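Local coordinates for Ice-binding protein (Leucosporidium, PDB 3UYU), which binds the surface of ice crystals and inhibits their growth, conferring freeze tolerance with low thermal hysteresis activity, at residues L17-I22 with A82-A87; A107-D112 with S127-L132; P26-L31 with V213-A218. The protein carries 2 engineered substitutions. All coordinates share one frame; numbering follows the deposited sequence.

Interaction 1 of 3, residues L17-I22 with A82-A87; sequences LAKAGI and AAVANA
L17 and V84 meet where one coil of the right-handed beta-helix packs against helix 76-96, the long helix that runs alongside it. L17 belongs to strand 16-18, and its side chain is directed at the helix: CG stands anti to the backbone N (chi1 -174°), which carries the branched end away from the strand. Of the two methyls, CD2 goes deeper. It settles on the helix backbone, with L17 CD2 3.5 Å from A83 C, and A83 CB lies 3.7 Å from the same L17 CD2. A87, one turn further along, brings its CB to 4.2 Å from L17 CD2. Two alanines suit this place because their short side chains let a leucine methyl come down to the main chain between them.

V84 is beta-branched and divides its methyls between two partners. CG2 lies across the leucine, with V84 CG2 4.0 Å from L17 CG, while CG1 is turned to K19, in the loop that leaves strand 16-18. At this partly exposed edge a lysine serves twice: its carbons give an apolar flank to the valine, and its ammonium group continues past the contact to a salt bridge with E88, one turn beyond V84. F14, in a neighbouring loop, also touches A83. The link between strand and helix is therefore made by van der Waals contact, and the polar grip is left to the lysine tip. The lysine chain bends at chi3 (78°), curving round the valine methyl and placing K19 CG 3.9 Å and K19 CE 4.0 Å from V84 CG1.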
loop_
_atom_site.group_PDB
_atom_site.type_symbol
_atom_site.label_atom_id
_atom_site.label_comp_id
_atom_site.label_asym_id
_atom_site.label_seq_id
_atom_site.Cartn_x
_atom_site.Cartn_y
_atom_site.Cartn_z
ATOM N N LEU A 17 -12.650 3.068 -7.745
ATOM C CA LEU A 17 -12.006 1.762 -7.659
ATOM C C LEU A 17 -13.053 0.744 -7.301
ATOM O O LEU A 17 -13.813 0.970 -6.403
ATOM C CB LEU A 17 -10.894 1.787 -6.583
ATOM C CG LEU A 17 -10.016 0.514 -6.478
ATOM C CD1 LEU A 17 -9.113 0.352 -7.701
ATOM C CD2 LEU A 17 -9.133 0.671 -5.242
ATOM N N ALA A 18 -13.105 -0.369 -8.050
ATOM C CA ALA A 18 -14.142 -1.363 -7.829
ATOM C C ALA A 18 -13.585 -2.750 -8.008
ATOM O O ALA A 18 -12.658 -2.942 -8.732
ATOM C CB ALA A 18 -15.389 -1.147 -8.774
ATOM N N LYS A 19 -14.220 -3.700 -7.367
ATOM C CA LYS A 19 -13.715 -5.099 -7.482
ATOM C C LYS A 19 -14.336 -5.869 -8.619
ATOM O O LYS A 19 -13.706 -6.794 -9.155
ATOM C CB LYS A 19 -13.954 -5.827 -6.151
ATOM C CG LYS A 19 -12.999 -5.323 -5.014
ATOM C CD LYS A 19 -13.084 -6.183 -3.762
ATOM C CE LYS A 19 -12.306 -7.434 -4.003
ATOM N NZ LYS A 19 -12.363 -8.142 -2.636
ATOM N N ALA A 20 -15.572 -5.537 -8.976
ATOM C CA ALA A 20 -16.348 -6.354 -9.912
ATOM C C ALA A 20 -16.573 -5.718 -11.268
ATOM O O ALA A 20 -16.749 -6.393 -12.254
ATOM C CB ALA A 20 -17.704 -6.693 -9.307
ATOM N N GLY A 21 -16.568 -4.387 -11.309
ATOM C CA GLY A 21 -16.787 -3.673 -12.567
ATOM C C GLY A 21 -17.167 -2.213 -12.411
ATOM O O GLY A 21 -17.525 -1.787 -11.302
ATOM N N ILE A 22 -17.036 -1.494 -13.524
ATOM C CA ILE A 22 -17.520 -0.087 -13.578
ATOM C C ILE A 22 -18.231 0.059 -14.888
ATOM O O ILE A 22 -17.658 -0.295 -15.922
ATOM C CB ILE A 22 -16.366 0.902 -13.478
ATOM C CG1 ILE A 22 -15.582 0.733 -12.141
ATOM C CG2 ILE A 22 -16.871 2.455 -13.580
ATOM C CD1 ILE A 22 -14.196 1.460 -12.218
ATOM N N ALA A 82 -2.764 -3.569 -4.464
ATOM C CA ALA A 82 -2.474 -2.742 -3.308
ATOM C C ALA A 82 -3.591 -1.705 -3.124
ATOM O O ALA A 82 -4.045 -1.474 -2.007
ATOM C CB ALA A 82 -1.141 -2.046 -3.454
ATOM N N ALA A 83 -4.060 -1.114 -4.228
ATOM C CA ALA A 83 -5.171 -0.120 -4.097
ATOM C C ALA A 83 -6.438 -0.731 -3.503
ATOM O O ALA A 83 -7.026 -0.175 -2.553
ATOM C CB ALA A 83 -5.491 0.473 -5.496
ATOM N N VAL A 84 -6.817 -1.938 -3.983
ATOM C CA VAL A 84 -8.036 -2.619 -3.471
ATOM C C VAL A 84 -7.813 -3.085 -2.001
ATOM O O VAL A 84 -8.658 -2.857 -1.136
ATOM C CB VAL A 84 -8.345 -3.816 -4.392
ATOM C CG1 VAL A 84 -9.340 -4.797 -3.763
ATOM C CG2 VAL A 84 -8.905 -3.264 -5.689
ATOM N N ALA A 85 -6.612 -3.640 -1.694
ATOM C CA ALA A 85 -6.375 -4.052 -0.286
ATOM C C ALA A 85 -6.447 -2.859 0.650
ATOM O O ALA A 85 -7.014 -2.925 1.701
ATOM C CB ALA A 85 -5.009 -4.717 -0.134
ATOM N N ASN A 86 -5.808 -1.763 0.233
ATOM C CA ASN A 86 -5.835 -0.547 1.019
ATOM C C ASN A 86 -7.288 0.045 1.208
ATOM O O ASN A 86 -7.629 0.505 2.317
ATOM C CB ASN A 86 -4.903 0.490 0.416
ATOM C CG ASN A 86 -3.409 0.188 0.622
ATOM O OD1 ASN A 86 -2.999 -0.833 1.298
ATOM N ND2 ASN A 86 -2.606 0.999 0.066
ATOM N N ALA A 87 -8.091 -0.053 0.141
ATOM C CA ALA A 87 -9.468 0.393 0.220
ATOM C C ALA A 87 -10.271 -0.471 1.174
ATOM O O ALA A 87 -11.084 0.068 1.954
ATOM C CB ALA A 87 -10.091 0.447 -1.169
#

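Interaction 2 of 3, residues A107-D112 with S127-L132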
loop_
_atom_site.group_PDB
_atom_site.type_symbol
_atom_site.label_atom_id
_atom_site.label_comp_id
_atom_site.label_asym_id
_atom_site.label_seq_id
_atom_site.Cartn_x
_atom_site.Cartn_y
_atom_site.Cartn_z
ATOM N N ALA A 107 -33.666 8.749 12.965
ATOM C CA ALA A 107 -34.192 7.401 12.707
ATOM C C ALA A 107 -33.896 6.939 11.289
ATOM O O ALA A 107 -34.661 6.210 10.657
ATOM C CB ALA A 107 -35.753 7.319 13.043
ATOM N N GLY A 108 -32.753 7.392 10.770
ATOM C CA GLY A 108 -32.329 7.010 9.404
ATOM C C GLY A 108 -32.572 8.061 8.321
ATOM O O GLY A 108 -32.053 7.909 7.214
ATOM N N GLU A 109 -33.369 9.100 8.575
ATOM C CA GLU A 109 -33.672 10.114 7.545
ATOM C C GLU A 109 -32.918 11.378 7.914
ATOM O O GLU A 109 -32.914 11.756 9.107
ATOM C CB GLU A 109 -35.180 10.462 7.516
ATOM C CG GLU A 109 -35.483 11.522 6.479
ATOM C CD GLU A 109 -36.980 11.821 6.278
ATOM O OE1 GLU A 109 -37.587 11.275 5.345
ATOM O OE2 GLU A 109 -37.543 12.657 7.013
ATOM N N LEU A 110 -32.214 11.971 6.940
ATOM C CA LEU A 110 -31.475 13.200 7.241
ATOM C C LEU A 110 -32.143 14.303 6.475
ATOM O O LEU A 110 -31.875 14.498 5.278
ATOM C CB LEU A 110 -29.987 13.110 6.902
ATOM C CG LEU A 110 -29.178 12.087 7.697
ATOM C CD1 LEU A 110 -27.772 11.934 7.053
ATOM C CD2 LEU A 110 -29.160 12.403 9.232
ATOM N N ARG A 111 -33.057 15.009 7.149
ATOM C CA ARG A 111 -33.882 16.009 6.535
ATOM C C ARG A 111 -33.565 17.405 7.086
ATOM O O ARG A 111 -33.608 17.620 8.291
ATOM C CB ARG A 111 -35.375 15.697 6.804
ATOM C CG ARG A 111 -36.269 16.766 6.142
ATOM C CD ARG A 111 -37.784 16.460 6.314
ATOM N NE ARG A 111 -38.186 15.265 5.530
ATOM C CZ ARG A 111 -38.482 15.270 4.240
ATOM N NH1 ARG A 111 -38.407 16.371 3.493
ATOM N NH2 ARG A 111 -38.819 14.134 3.661
ATOM N N ASP A 112 -33.195 18.317 6.183
ATOM C CA ASP A 112 -32.813 19.683 6.565
ATOM C C ASP A 112 -31.743 19.716 7.678
ATOM O O ASP A 112 -31.791 20.503 8.664
ATOM C CB ASP A 112 -34.085 20.517 6.907
ATOM C CG ASP A 112 -35.044 20.575 5.747
ATOM O OD1 ASP A 112 -34.609 20.746 4.578
ATOM O OD2 ASP A 112 -36.282 20.466 5.967
ATOM N N SER A 127 -31.428 7.754 4.433
ATOM C CA SER A 127 -31.922 8.478 3.253
ATOM C C SER A 127 -31.714 9.977 3.491
ATOM O O SER A 127 -31.708 10.418 4.629
ATOM C CB SER A 127 -33.416 8.210 2.955
ATOM O OG SER A 127 -34.224 8.703 4.006
ATOM N N VAL A 128 -31.518 10.699 2.394
ATOM C CA VAL A 128 -31.199 12.123 2.446
ATOM C C VAL A 128 -32.206 12.774 1.460
ATOM O O VAL A 128 -31.959 12.884 0.269
ATOM C CB VAL A 128 -29.706 12.394 2.098
ATOM C CG1 VAL A 128 -29.381 13.822 2.366
ATOM C CG2 VAL A 128 -28.733 11.423 2.873
ATOM N N PRO A 129 -33.407 13.152 1.972
ATOM C CA PRO A 129 -34.456 13.691 1.098
ATOM C C PRO A 129 -34.284 15.166 0.681
ATOM O O PRO A 129 -34.996 15.652 -0.196
ATOM C CB PRO A 129 -35.719 13.524 1.940
ATOM C CG PRO A 129 -35.218 13.614 3.382
ATOM C CD PRO A 129 -33.846 12.943 3.372
ATOM N N THR A 130 -33.347 15.874 1.329
ATOM C CA THR A 130 -33.118 17.310 1.113
ATOM C C THR A 130 -31.614 17.581 1.037
ATOM O O THR A 130 -30.763 16.678 1.200
ATOM C CB THR A 130 -33.657 18.182 2.254
ATOM O OG1 THR A 130 -32.878 17.934 3.432
ATOM C CG2 THR A 130 -35.154 17.857 2.537
ATOM N N ASP A 131 -31.252 18.834 0.787
ATOM C CA ASP A 131 -29.851 19.205 0.927
ATOM C C ASP A 131 -29.299 18.899 2.306
ATOM O O ASP A 131 -30.047 18.862 3.290
ATOM C CB ASP A 131 -29.691 20.743 0.669
ATOM C CG ASP A 131 -30.013 21.133 -0.768
ATOM O OD1 ASP A 131 -30.193 20.300 -1.686
ATOM O OD2 ASP A 131 -30.169 22.359 -1.014
ATOM N N LEU A 132 -27.988 18.666 2.395
ATOM C CA LEU A 132 -27.300 18.322 3.614
ATOM C C LEU A 132 -26.054 19.195 3.723
ATOM O O LEU A 132 -25.312 19.352 2.730
ATOM C CB LEU A 132 -26.877 16.832 3.541
ATOM C CG LEU A 132 -26.070 16.262 4.734
ATOM C CD1 LEU A 132 -26.941 16.235 5.981
ATOM C CD2 LEU A 132 -25.624 14.818 4.331
HETATM O O HOH W 1 -30.319 16.965 5.339
HETATM O O HOH W 2 -32.199 21.549 3.343
#
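E109 and R111 meet the CG corner of the P129 ring from two directions and are joined to each other beyond it, in a link between successive coils near one end of the right-handed beta-helix. E109 runs extended, crossing the proline obliquely, with E109 CG 3.7 Å from P129 CG. R111 starts with CG anti to its own N (chi1 -180°) and bends back at chi3, so that its guanidinium turns one face to the CB-CG edge of the proline: P129 CG sits 3.6 Å above that plane, toward its rim. A rigid, apolar proline gives both long side chains a firm surface. Their charged ends join in a salt bridge, R111 NE to E109 OE2 at 3.1 Å, in which the donor comes from well above the carboxylate plane.

T130 crosses D112 at about a right angle. Its hydroxyl accepts the N-H of D112 across the contact, D112 N to T130 OG1 being 2.8 Å and nearly straight (166°), and donates to D131 O within its own segment, which fixes its orientation. Water 1 gives a bond to D131 O and a weak one to L110 O.

L110 turns from this polar side to V128 and L132, a loose apolar packing. The main chains of G108 and L110 grip S127, an inferred ice-binding residue, on both its backbone polar atoms: S127 N to G108 O at 2.9 Å and L110 N to S127 O at 2.8 Å, a single parallel bridge centred on E109. Strand 126-128 is outermost in its sheet within this chain, and segment 107-112 lines its edge, while V128 makes backbone hydrogen bonds to S151 and A153, and L132 packs on Q113 and L115 of strand 113-115.

Interaction 3 of 3, residues P26-L31 with V213-A218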
loop_
_atom_site.group_PDB
_atom_site.type_symbol
_atom_site.label_atom_id
_atom_site.label_comp_id
_atom_site.label_asym_id
_atom_site.label_seq_id
_atom_site.Cartn_x
_atom_site.Cartn_y
_atom_site.Cartn_z
ATOM N N PRO A 26 -23.000 6.870 -21.301
ATOM C CA PRO A 26 -22.215 8.095 -21.665
ATOM C C PRO A 26 -23.125 9.311 -21.893
ATOM O O PRO A 26 -24.307 9.115 -22.249
ATOM C CB PRO A 26 -21.454 7.729 -22.967
ATOM C CG PRO A 26 -22.103 6.369 -23.390
ATOM C CD PRO A 26 -23.025 5.832 -22.367
ATOM N N ASP A 27 -22.607 10.525 -21.677
ATOM C CA ASP A 27 -21.197 10.790 -21.280
ATOM C C ASP A 27 -21.069 11.062 -19.785
ATOM O O ASP A 27 -21.635 11.999 -19.246
ATOM C CB ASP A 27 -20.683 12.021 -21.988
ATOM C CG ASP A 27 -20.433 11.796 -23.472
ATOM O OD1 ASP A 27 -20.626 12.789 -24.236
ATOM O OD2 ASP A 27 -20.039 10.663 -23.879
ATOM N N SER A 28 -20.294 10.211 -19.110
ATOM C CA SER A 28 -19.788 10.538 -17.793
ATOM C C SER A 28 -18.514 11.387 -17.946
ATOM O O SER A 28 -17.879 11.521 -19.002
ATOM C CB SER A 28 -19.483 9.265 -17.035
ATOM O OG SER A 28 -20.697 8.579 -16.765
ATOM N N ALA A 29 -18.112 11.977 -16.817
ATOM C CA ALA A 29 -16.939 12.842 -16.765
ATOM C C ALA A 29 -16.167 12.690 -15.443
ATOM O O ALA A 29 -16.547 13.249 -14.385
ATOM C CB ALA A 29 -17.368 14.335 -16.938
ATOM N N ILE A 30 -15.083 11.919 -15.511
ATOM C CA ILE A 30 -14.390 11.502 -14.315
ATOM C C ILE A 30 -13.043 12.205 -14.373
ATOM O O ILE A 30 -12.295 12.101 -15.365
ATOM C CB ILE A 30 -14.146 9.941 -14.292
ATOM C CG1 ILE A 30 -15.423 9.147 -14.529
ATOM C CG2 ILE A 30 -13.403 9.566 -12.993
ATOM C CD1 ILE A 30 -16.541 9.515 -13.587
ATOM N N LEU A 31 -12.704 12.947 -13.303
ATOM C CA LEU A 31 -11.377 13.519 -13.162
ATOM C C LEU A 31 -10.583 12.741 -12.130
ATOM O O LEU A 31 -10.877 12.799 -10.917
ATOM C CB LEU A 31 -11.513 15.005 -12.706
ATOM C CG LEU A 31 -10.179 15.733 -12.417
ATOM C CD1 LEU A 31 -9.154 15.743 -13.470
ATOM C CD2 LEU A 31 -10.490 17.177 -11.956
ATOM N N VAL A 213 -19.622 -0.413 -9.634
ATOM C CA VAL A 213 -20.020 1.031 -9.710
ATOM C C VAL A 213 -20.698 1.294 -11.041
ATOM O O VAL A 213 -20.155 0.962 -12.101
ATOM C CB VAL A 213 -18.786 1.964 -9.529
ATOM C CG1 VAL A 213 -19.184 3.471 -9.764
ATOM C CG2 VAL A 213 -18.172 1.732 -8.166
ATOM N N ALA A 214 -21.933 1.823 -10.990
ATOM C CA ALA A 214 -22.601 2.205 -12.204
ATOM C C ALA A 214 -22.746 3.732 -12.292
ATOM O O ALA A 214 -23.278 4.365 -11.341
ATOM C CB ALA A 214 -23.975 1.535 -12.268
ATOM N N LEU A 215 -22.267 4.291 -13.399
ATOM C CA LEU A 215 -22.332 5.751 -13.643
ATOM C C LEU A 215 -23.418 5.977 -14.708
ATOM O O LEU A 215 -23.420 5.292 -15.732
ATOM C CB LEU A 215 -21.044 6.250 -14.200
ATOM C CG LEU A 215 -19.889 5.950 -13.219
ATOM C CD1 LEU A 215 -18.714 6.409 -13.944
ATOM C CD2 LEU A 215 -20.050 6.595 -11.777
ATOM N N GLN A 216 -24.282 6.949 -14.479
ATOM C CA GLN A 216 -25.299 7.358 -15.495
ATOM C C GLN A 216 -25.053 8.852 -15.816
ATOM O O GLN A 216 -25.473 9.746 -15.042
ATOM C CB GLN A 216 -26.681 7.110 -14.913
ATOM C CG GLN A 216 -27.057 5.680 -14.706
ATOM C CD GLN A 216 -28.371 5.466 -13.954
ATOM O OE1 GLN A 216 -29.165 6.407 -13.679
ATOM N NE2 GLN A 216 -28.622 4.203 -13.584
ATOM N N LYS A 217 -24.319 9.113 -16.891
ATOM C CA LYS A 217 -24.003 10.509 -17.307
ATOM C C LYS A 217 -23.510 11.294 -16.074
ATOM O O LYS A 217 -23.978 12.407 -15.730
ATOM C CB LYS A 217 -25.253 11.204 -17.917
ATOM C CG LYS A 217 -25.705 10.497 -19.124
ATOM C CD LYS A 217 -26.753 11.320 -19.893
ATOM C CE LYS A 217 -27.345 10.545 -21.042
ATOM N NZ LYS A 217 -26.457 10.777 -22.171
ATOM N N ALA A 218 -22.527 10.713 -15.376
ATOM C CA ALA A 218 -22.229 11.195 -14.000
ATOM C C ALA A 218 -20.836 11.799 -13.947
ATOM O O ALA A 218 -19.941 11.436 -14.743
ATOM C CB ALA A 218 -22.306 10.071 -13.006
HETATM O O HOH W 3 -24.202 12.919 -22.177
#
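A29, S28 and P26 are each tied by a hydrogen bond to the turn K217-A218, and each bond uses a different kind of group. The backbone bond runs from A29 N to A218 O, 2.8 Å long. In the second, a side chain meets backbone: S28 OG takes the N-H of A218, with S28 OG 3.1 Å from A218 N and the bond almost straight at 172°. Serine suits this buried corner, being small enough to fit while its hydroxyl satisfies a main-chain N-H; the same oxygen also shares a hydrogen bond with S24 OG. The third comes from K217, whose chain bends at chi4 (-87°) to bring K217 NZ to 2.7 Å from P26 O, in the carbonyl plane and on a lone pair. A long, flexible lysine can span the turn in this way, and the bond lies at the surface.

Water adds to the polar set. Water 3 accepts from both D27 N and K217 NZ, 3.1 Å away in the latter case, and so bridges the two segments; K217 and the water together hold both polar atoms of the cis P26-D27 peptide. Next to it K217 CA approaches D27 O at 3.4 Å, a CA-H...O contact.

The apolar contact is I30 with L215. They reach toward each other tip to tip, with I30 CD1 3.8 Å from L215 CD1. Branched aliphatics belong here, since both also pack on I16 of strand 16-18 inside the beta-helix.

The contact thus forms a corner of stacked coils. Strand 212-216, which carries A214, an inferred ice-binding residue, lies beside strand 21-25; past the turn, strand 29-31 pairs in parallel with strand 219-221, and L197 of strand 195-197 packs on L215 and A218.

Interactions 1 and 3 are adjacent and touch through strands 21-25 and 212-216: G21 O lies 3.0 Å from V213 N, a probable hydrogen bond. Interaction 2 stands apart, about 20 Å from interaction 1 and 16 Å from interaction 3 at the nearest atoms. Interaction 1 lies closest to the chain's centre, has no exposed touching residue, and joins the beta-helix to helix 76-96 by apolar packing. Interaction 2 lies farthest out. Interactions 2 and 3 join coils through backbone bonds, a hydroxyl and water, mixing buried residues (L110, V128; S28, I30, L215) with exposed charged ones (R111, D112; D27, K217). Both include an inferred ice-binding residue; interaction 1 includes none.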